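Local coordinates for SsfS6 (Streptomyces sp. SF2575, PDB 4G2T), which belongs to the erythromycin biosynthesis protein CIII-like family, has the two-domain GT-B fold, and binds thymidine-5'-diphosphate in the cleft between its domains, at residues A[25-30]-A[150-155]; A[211-216]-A[289-294]; A[229-234]-A[266-271]. One frame throughout, in Å; residues are numbered along the deposited sequence.

Contact 1 (A[25-30]-A[150-155]). With TYD (thymidine-5'-diphosphate), chain B.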
# COMPACT_ATOMS: atom_id res chain seq x y z
N GLU A 25 9.64 -0.15 13.17
CA GLU A 25 9.19 0.50 11.94
C GLU A 25 10.29 0.76 10.92
O GLU A 25 10.07 0.68 9.71
CB GLU A 25 8.47 1.81 12.26
CG GLU A 25 7.17 1.65 13.05
CD GLU A 25 7.39 1.59 14.55
OE1 GLU A 25 8.54 1.32 14.98
OE2 GLU A 25 6.43 1.83 15.30
N GLY A 26 11.49 1.08 11.41
CA GLY A 26 12.61 1.40 10.54
C GLY A 26 13.10 0.23 9.70
O GLY A 26 13.78 0.43 8.70
N PHE A 27 12.76 -0.98 10.12
CA PHE A 27 13.18 -2.18 9.40
C PHE A 27 12.06 -2.77 8.56
O PHE A 27 12.25 -3.77 7.86
CB PHE A 27 13.70 -3.24 10.38
CG PHE A 27 14.85 -2.77 11.23
CD1 PHE A 27 16.15 -2.85 10.77
CD2 PHE A 27 14.62 -2.24 12.49
CE1 PHE A 27 17.20 -2.42 11.55
CE2 PHE A 27 15.67 -1.81 13.28
CZ PHE A 27 16.96 -1.90 12.81
N VAL A 28 10.88 -2.17 8.63
CA VAL A 28 9.71 -2.67 7.91
C VAL A 28 9.31 -1.75 6.76
O VAL A 28 9.16 -2.19 5.62
CB VAL A 28 8.51 -2.86 8.85
CG1 VAL A 28 7.29 -3.34 8.06
CG2 VAL A 28 8.85 -3.84 9.96
N MSE A 29 9.13 -0.47 7.08
CA MSE A 29 8.71 0.54 6.11
C MSE A 29 9.51 0.60 4.79
O MSE A 29 8.91 0.72 3.73
CB MSE A 29 8.64 1.92 6.76
CG MSE A 29 7.62 2.03 7.88
SE MSE A 29 7.65 3.76 8.77
CE MSE A 29 6.14 3.50 9.98
N PRO A 30 10.85 0.54 4.86
CA PRO A 30 11.58 0.63 3.59
C PRO A 30 11.44 -0.60 2.68
O PRO A 30 11.93 -0.57 1.55
CB PRO A 30 13.04 0.79 4.03
CG PRO A 30 13.08 0.21 5.40
CD PRO A 30 11.77 0.56 6.01
N SER A 150 19.09 -3.24 0.46
CA SER A 150 19.67 -2.34 1.45
C SER A 150 18.66 -1.25 1.79
O SER A 150 17.94 -0.77 0.92
CB SER A 150 20.96 -1.72 0.93
OG SER A 150 21.44 -0.73 1.82
N ILE A 151 18.63 -0.87 3.06
CA ILE A 151 17.73 0.18 3.52
C ILE A 151 18.52 1.29 4.18
O ILE A 151 17.98 2.10 4.94
CB ILE A 151 16.67 -0.37 4.50
CG1 ILE A 151 17.34 -0.90 5.77
CG2 ILE A 151 15.87 -1.48 3.84
CD1 ILE A 151 16.37 -1.47 6.78
N ARG A 152 19.82 1.33 3.88
CA ARG A 152 20.74 2.27 4.52
C ARG A 152 21.65 2.93 3.48
O ARG A 152 21.92 2.35 2.43
CB ARG A 152 21.58 1.54 5.56
CG ARG A 152 20.76 0.78 6.60
CD ARG A 152 21.59 -0.24 7.35
NE ARG A 152 20.80 -0.91 8.38
CZ ARG A 152 20.05 -1.98 8.17
NH1 ARG A 152 19.98 -2.52 6.96
NH2 ARG A 152 19.36 -2.52 9.17
N LEU A 153 22.13 4.13 3.79
CA LEU A 153 23.11 4.80 2.95
C LEU A 153 24.39 3.98 2.90
O LEU A 153 25.04 3.89 1.86
CB LEU A 153 23.42 6.20 3.49
CG LEU A 153 22.53 7.35 3.04
CD1 LEU A 153 22.93 8.64 3.75
CD2 LEU A 153 22.60 7.53 1.54
N ALA A 154 24.74 3.38 4.03
CA ALA A 154 25.90 2.51 4.12
C ALA A 154 25.61 1.38 5.11
O ALA A 154 25.15 1.63 6.23
CB ALA A 154 27.12 3.29 4.56
N SER A 155 25.87 0.15 4.69
CA SER A 155 25.65 -1.01 5.54
C SER A 155 26.97 -1.67 5.88
O SER A 155 27.49 -2.46 5.10
CB SER A 155 24.72 -2.01 4.85
OG SER A 155 23.48 -1.41 4.52
PA TYD B . 14.28 5.63 10.99
O1A TYD B . 14.51 6.89 10.19
O2A TYD B . 15.20 4.54 10.51
O3A TYD B . 14.53 5.94 12.50
PB TYD B . 14.31 4.85 13.58
O1B TYD B . 14.61 3.48 13.02
O2B TYD B . 15.23 5.13 14.74
O3B TYD B . 12.87 4.89 14.06
O5' TYD B . 12.80 5.16 10.83
C5' TYD B . 11.77 6.04 11.11
C4' TYD B . 10.72 5.89 10.06
O4' TYD B . 9.48 6.28 10.57
C3' TYD B . 11.02 6.78 8.90
O3' TYD B . 10.59 6.19 7.73
C2' TYD B . 10.30 8.07 9.14
C1' TYD B . 9.05 7.54 9.94
N1 TYD B . 8.28 8.56 10.80
C2 TYD B . 7.51 9.63 10.22
O2 TYD B . 7.45 9.77 9.01
N3 TYD B . 6.80 10.56 11.03
C4 TYD B . 6.84 10.44 12.42
O4 TYD B . 6.23 11.25 13.13
C5 TYD B . 7.63 9.34 13.03
C5M TYD B . 7.67 9.21 14.52
C6 TYD B . 8.32 8.43 12.25

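Contact 2 (A[211-216]-A[289-294]). With TYD (thymidine-5'-diphosphate), chain B.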
# COMPACT_ATOMS: atom_id res chain seq x y z
N GLY A 211 5.00 5.56 6.75
CA GLY A 211 3.92 5.19 7.65
C GLY A 211 2.55 5.67 7.23
O GLY A 211 2.32 6.03 6.08
N ARG A 212 1.63 5.68 8.19
CA ARG A 212 0.22 5.92 7.93
C ARG A 212 -0.34 7.07 8.76
O ARG A 212 -0.21 7.08 9.98
CB ARG A 212 -0.57 4.64 8.23
CG ARG A 212 -2.06 4.73 7.97
CD ARG A 212 -2.79 3.65 8.76
NE ARG A 212 -4.13 3.39 8.25
CZ ARG A 212 -5.21 4.10 8.57
NH1 ARG A 212 -5.10 5.14 9.38
NH2 ARG A 212 -6.39 3.78 8.06
N ASN A 213 -0.95 8.04 8.09
CA ASN A 213 -1.59 9.17 8.76
C ASN A 213 -3.04 9.30 8.30
O ASN A 213 -3.42 8.69 7.31
CB ASN A 213 -0.83 10.46 8.46
CG ASN A 213 -1.17 11.57 9.43
OD1 ASN A 213 -1.67 11.33 10.53
ND2 ASN A 213 -0.90 12.81 9.03
N ASP A 214 -3.83 10.08 9.02
CA ASP A 214 -5.23 10.28 8.66
C ASP A 214 -5.37 10.99 7.32
O ASP A 214 -6.22 10.63 6.50
CB ASP A 214 -5.97 11.06 9.75
CG ASP A 214 -6.07 10.29 11.05
OD1 ASP A 214 -6.09 9.04 11.01
OD2 ASP A 214 -6.14 10.93 12.12
N GLN A 215 -4.52 11.99 7.10
CA GLN A 215 -4.49 12.73 5.84
C GLN A 215 -3.24 13.58 5.75
O GLN A 215 -2.56 13.81 6.75
CB GLN A 215 -5.72 13.63 5.70
CG GLN A 215 -5.79 14.73 6.76
CD GLN A 215 -6.69 15.88 6.34
OE1 GLN A 215 -7.62 16.24 7.06
NE2 GLN A 215 -6.40 16.46 5.19
N VAL A 216 -2.93 14.04 4.55
CA VAL A 216 -1.86 15.01 4.36
C VAL A 216 -2.28 16.32 4.99
O VAL A 216 -3.35 16.85 4.67
CB VAL A 216 -1.56 15.23 2.87
CG1 VAL A 216 -0.41 16.22 2.70
CG2 VAL A 216 -1.25 13.92 2.18
N GLY A 289 3.05 15.86 15.95
CA GLY A 289 2.34 14.60 15.86
C GLY A 289 2.90 13.69 14.78
O GLY A 289 3.94 13.99 14.18
N GLN A 290 2.22 12.58 14.54
CA GLN A 290 2.66 11.61 13.54
C GLN A 290 2.44 12.12 12.12
O GLN A 290 1.31 12.21 11.65
CB GLN A 290 1.93 10.28 13.73
CG GLN A 290 2.75 9.22 14.45
CD GLN A 290 3.76 8.54 13.54
OE1 GLN A 290 3.76 8.75 12.32
NE2 GLN A 290 4.64 7.73 14.12
N PHE A 291 3.54 12.46 11.45
CA PHE A 291 3.48 12.87 10.06
C PHE A 291 4.49 12.09 9.23
O PHE A 291 5.70 12.23 9.43
CB PHE A 291 3.76 14.37 9.92
CG PHE A 291 2.89 15.24 10.78
CD1 PHE A 291 1.53 15.35 10.52
CD2 PHE A 291 3.43 15.95 11.83
CE1 PHE A 291 0.73 16.16 11.31
CE2 PHE A 291 2.63 16.75 12.63
CZ PHE A 291 1.28 16.86 12.36
N PRO A 292 4.00 11.25 8.31
CA PRO A 292 4.86 10.58 7.33
C PRO A 292 5.68 11.63 6.59
O PRO A 292 5.10 12.52 5.96
CB PRO A 292 3.87 9.92 6.39
CG PRO A 292 2.67 9.67 7.24
CD PRO A 292 2.59 10.84 8.17
N LEU A 293 7.00 11.54 6.69
CA LEU A 293 7.90 12.58 6.19
C LEU A 293 7.67 12.94 4.73
O LEU A 293 7.65 14.11 4.37
CB LEU A 293 9.36 12.19 6.44
CG LEU A 293 9.73 12.01 7.91
CD1 LEU A 293 11.22 11.75 8.07
CD2 LEU A 293 9.31 13.21 8.74
N SER A 294 7.49 11.92 3.89
CA SER A 294 7.28 12.13 2.45
C SER A 294 6.08 13.02 2.16
O SER A 294 6.02 13.68 1.12
CB SER A 294 7.13 10.79 1.73
OG SER A 294 6.03 10.06 2.24
PA TYD B . 14.28 5.63 10.99
O1A TYD B . 14.51 6.89 10.19
O2A TYD B . 15.20 4.54 10.51
O3A TYD B . 14.53 5.94 12.50
PB TYD B . 14.31 4.85 13.58
O1B TYD B . 14.61 3.48 13.02
O2B TYD B . 15.23 5.13 14.74
O3B TYD B . 12.87 4.89 14.06
O5' TYD B . 12.80 5.16 10.83
C5' TYD B . 11.77 6.04 11.11
C4' TYD B . 10.72 5.89 10.06
O4' TYD B . 9.48 6.28 10.57
C3' TYD B . 11.02 6.78 8.90
O3' TYD B . 10.59 6.19 7.73
C2' TYD B . 10.30 8.07 9.14
C1' TYD B . 9.05 7.54 9.94
N1 TYD B . 8.28 8.56 10.80
C2 TYD B . 7.51 9.63 10.22
O2 TYD B . 7.45 9.77 9.01
N3 TYD B . 6.80 10.56 11.03
C4 TYD B . 6.84 10.44 12.42
O4 TYD B . 6.23 11.25 13.13
C5 TYD B . 7.63 9.34 13.03
C5M TYD B . 7.67 9.21 14.52
C6 TYD B . 8.32 8.43 12.25

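Contact 3 (A[229-234]-A[266-271]). With TYD (thymidine-5'-diphosphate), chain B.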
# COMPACT_ATOMS: atom_id res chain seq x y z
N LEU A 229 10.89 24.20 9.49
CA LEU A 229 11.81 23.15 9.92
C LEU A 229 11.05 21.94 10.46
O LEU A 229 10.08 22.08 11.19
CB LEU A 229 12.79 23.68 10.96
CG LEU A 229 13.81 22.73 11.59
CD1 LEU A 229 15.12 23.45 11.85
CD2 LEU A 229 13.29 22.11 12.88
N CYS A 230 11.52 20.74 10.10
CA CYS A 230 10.94 19.51 10.61
C CYS A 230 11.84 18.87 11.66
O CYS A 230 13.01 18.58 11.39
CB CYS A 230 10.66 18.52 9.48
SG CYS A 230 10.03 16.93 10.05
N LEU A 231 11.30 18.65 12.85
CA LEU A 231 12.05 18.06 13.94
C LEU A 231 11.52 16.67 14.27
O LEU A 231 10.40 16.52 14.73
CB LEU A 231 11.98 18.96 15.18
CG LEU A 231 12.71 18.49 16.43
CD1 LEU A 231 14.21 18.41 16.19
CD2 LEU A 231 12.40 19.41 17.61
N THR A 232 12.34 15.65 14.03
CA THR A 232 11.92 14.27 14.26
C THR A 232 13.08 13.40 14.75
O THR A 232 14.21 13.55 14.29
CB THR A 232 11.32 13.65 12.99
OG1 THR A 232 11.03 12.26 13.22
CG2 THR A 232 12.27 13.78 11.81
N PHE A 233 12.79 12.50 15.68
CA PHE A 233 13.82 11.59 16.20
C PHE A 233 13.48 10.12 15.95
O PHE A 233 14.13 9.23 16.50
CB PHE A 233 14.07 11.85 17.69
CG PHE A 233 14.97 13.02 17.96
CD1 PHE A 233 15.75 13.57 16.95
CD2 PHE A 233 15.04 13.58 19.23
CE1 PHE A 233 16.57 14.65 17.20
CE2 PHE A 233 15.87 14.66 19.48
CZ PHE A 233 16.63 15.19 18.46
N GLY A 234 12.47 9.87 15.13
CA GLY A 234 12.12 8.52 14.76
C GLY A 234 11.12 7.85 15.69
O GLY A 234 10.31 8.52 16.33
N VAL A 266 8.44 25.59 13.06
CA VAL A 266 8.83 24.20 13.27
C VAL A 266 7.67 23.22 13.39
O VAL A 266 6.64 23.52 13.99
CB VAL A 266 9.79 24.04 14.47
CG1 VAL A 266 11.10 24.78 14.21
CG2 VAL A 266 9.14 24.56 15.73
N VAL A 267 7.85 22.05 12.79
CA VAL A 267 6.89 20.96 12.89
C VAL A 267 7.60 19.74 13.47
O VAL A 267 8.68 19.36 13.01
CB VAL A 267 6.31 20.59 11.51
CG1 VAL A 267 5.49 19.31 11.60
CG2 VAL A 267 5.47 21.73 10.96
N VAL A 268 7.01 19.14 14.50
CA VAL A 268 7.62 18.00 15.16
C VAL A 268 6.96 16.68 14.76
O VAL A 268 5.81 16.42 15.14
CB VAL A 268 7.60 18.14 16.69
CG1 VAL A 268 8.32 16.97 17.34
CG2 VAL A 268 8.25 19.46 17.10
N ALA A 269 7.68 15.86 14.01
CA ALA A 269 7.19 14.54 13.63
C ALA A 269 7.57 13.52 14.69
O ALA A 269 8.70 13.05 14.75
CB ALA A 269 7.75 14.13 12.27
N VAL A 270 6.60 13.17 15.54
CA VAL A 270 6.83 12.27 16.66
C VAL A 270 5.53 11.54 16.97
O VAL A 270 4.47 11.96 16.51
CB VAL A 270 7.32 13.06 17.90
CG1 VAL A 270 6.18 13.86 18.51
CG2 VAL A 270 7.95 12.13 18.93
N SER A 271 5.61 10.45 17.71
CA SER A 271 4.43 9.67 18.08
C SER A 271 3.35 10.55 18.72
O SER A 271 3.66 11.45 19.50
CB SER A 271 4.81 8.53 19.03
OG SER A 271 3.67 7.78 19.41
PA TYD B . 14.28 5.63 10.99
O1A TYD B . 14.51 6.89 10.19
O2A TYD B . 15.20 4.54 10.51
O3A TYD B . 14.53 5.94 12.50
PB TYD B . 14.31 4.85 13.58
O1B TYD B . 14.61 3.48 13.02
O2B TYD B . 15.23 5.13 14.74
O3B TYD B . 12.87 4.89 14.06
O5' TYD B . 12.80 5.16 10.83
C5' TYD B . 11.77 6.04 11.11
C4' TYD B . 10.72 5.89 10.06
O4' TYD B . 9.48 6.28 10.57
C3' TYD B . 11.02 6.78 8.90
O3' TYD B . 10.59 6.19 7.73
C2' TYD B . 10.30 8.07 9.14
C1' TYD B . 9.05 7.54 9.94
N1 TYD B . 8.28 8.56 10.80
C2 TYD B . 7.51 9.63 10.22
O2 TYD B . 7.45 9.77 9.01
N3 TYD B . 6.80 10.56 11.03
C4 TYD B . 6.84 10.44 12.42
O4 TYD B . 6.23 11.25 13.13
C5 TYD B . 7.63 9.34 13.03
C5M TYD B . 7.67 9.21 14.52
C6 TYD B . 8.32 8.43 12.25
O HOH W 1 10.25 11.64 16.66
O HOH W 2 8.16 8.96 17.80

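Contact 1 (A[25-30]-A[150-155])
P30 and I151 meet through aliphatic surface: CB and CG of the proline ring both rest on the CG2 methyl of I151, with CG 3.6 Å from CG2. The isoleucine has CG1 wedged between its backbone N and carbonyl carbon (chi1 64°), which leaves CG2 facing the proline, and it runs straight on to CD1. That methyl reaches deeper into the opposite loop, lying 3.7 Å from the carbonyl O of G26 and 4.2 Å from CD1 of the F27 ring.

Charge meets aromatic ring at a second point. NH2 of R152 arrives at the rim of F27, in the ring plane and 3.2 Å from CE1, with guanidinium and ring planes inclined by 47°. This is an edge approach and not a cation-pi stack. The polar end of R152 is engaged elsewhere: NH1 makes a salt bridge to E129 and NE one to E330, which fixes the group beside the phenyl rim.

Both segments are loops at the C-terminal ends of parallel strands, 16-20 and 146-149, in the N-terminal Rossmann-like sheet of a GT-B protein. E330 belongs to the other half of the molecule, so R152 also ties the two halves together. The carbonyl O of P30 accepts a hydrogen bond from NE2 of Q149.

Backbone bonds shape the turn of 25-30, where the carbonyl O of E25 accepts from both V28 N and M29 N. The same turn borders thymidine-5'-diphosphate. G26, lacking a side chain, leaves room for the diphosphate and brings CA to 3.8 Å from O5'. The extended chain of selenomethionine M29 brings SE alongside the sugar, 3.6 Å from O4'; at the start of the turn E25 OE1 is hydrogen-bonded to OG1 of T235, which also bonds the ligand, making E25 a second-shell residue.

Contact 2 (A[211-216]-A[289-294])
N213 meets P292 and the backbone just before it, and its side chain carries much of this contact. CB lies 3.5 Å from CD of P292 and somewhat farther from CG, the two side chains crossing at about a right angle. From there CG turns away from its own amide N (chi1 -163°), and the carbonyl O of Q290 lies over the face of the N213 amide, 3.4 Å from CG. At the tip, OD1 is 3.3 Å from that Q290 O; both are acceptors, so this is close packing without a hydrogen bond. ND2, on the other branch, is also near Q290 O but badly angled for a bond, and sits 3.8 Å from CD1 of F291, the amide standing almost upright to the phenyl plane at 82°. G211 completes the surface, its carbonyl O touching CG of P292.

The opposite side of 290-293 reads the base of thymidine-5'-diphosphate through the backbone. N3 of the thymine donates to F291 O at 2.6 Å, L293 N donates to O2 at 3.0 Å, and F291 N reaches O4 in a weak bond. The bend in the Q290 chain lays its amide nearly flat over the face of the thymine, NE2 3.4 Å from the methyl C5M. Such backbone pairing with a pyrimidine edge holds the base in the C-terminal domain of this GT-B protein.

Segment 211-216 belongs to the linker region between the two sheets, and its R212, Q215 and V216 also pack on the second subunit. Segment 289-294 leads from edge strand 285-289 into helix 293-296, with F291 against V267 of strand 265-269 and L293 against T311 and T314 of helix 309-317.

Contact 3 (A[229-234]-A[266-271])
T232 holds OG1 trans to its amide N (chi1 175°), a setting that carries the hydroxyl across to A269, where OG1 lies 2.9 Å from the carbonyl O. L231 likewise has CG trans to N and turns CD2 toward CG2 of V268, while V268 CG1 comes up to L231 O; the two chains lie side by side, pointing the same way.

These are neighbouring parallel strands, 228-232 and 265-269, of the Rossmann-like sheet in the C-terminal domain, joined through helix 252-258 as a beta-alpha-beta crossover. Their short segments are twisted by 27°. L229 pairs with V266, C230 with V267 and L231 with V268.

The backbone ladder starts nearly straight: V267 N gives to L229 O and L231 N to V267 O, each at 2.7 Å. The next rung, A269 N to L231 O at 2.9 Å, bends to 132° at the hydrogen, its donor lifted out of the carbonyl plane. L229 O and L231 O, which already accept those bonds, also receive CA-H contacts from V266 and V268.

On one face of the sheet L229 CD2 rests on V266 CG1 at 3.7 Å, while L231 packs against L252 and L255 of helix 252-258. The other face carries C230, whose SG touches the CB of A269, and V267. A269 also brings its CB to 3.4 Å from the thymine O4 of thymidine-5'-diphosphate, beside the backbone of V270.

After T232 and A269, water links the chains. Water 1 accepts from F233 N and donates to both A269 O and G234 O. Water 2 donates to G234 O at 2.6 Å and accepts from S271 N.

In the fold
All three contacts border thymidine-5'-diphosphate, from both sides of the interdomain cleft. Contact 1 is made by loops following strands of the N-terminal sheet and flanks the sugar and diphosphate; segment 289-294 of contact 2, with contact 3, lines the base end in the C-terminal domain, while 211-216 backs it from the connection between the sheets. Contacts 1 and 2 lie about 18 Å apart between centres, yet CE of M29 packs on CA of G211 at 3.6 Å. Contact 3, nested in the loop closed by contact 2, is about 11 Å from it between centres, and G289 N lies 2.9 Å from V268 O, a probable hydrogen bond. Nearest atoms of contacts 1 and 3 are about 7 Å apart.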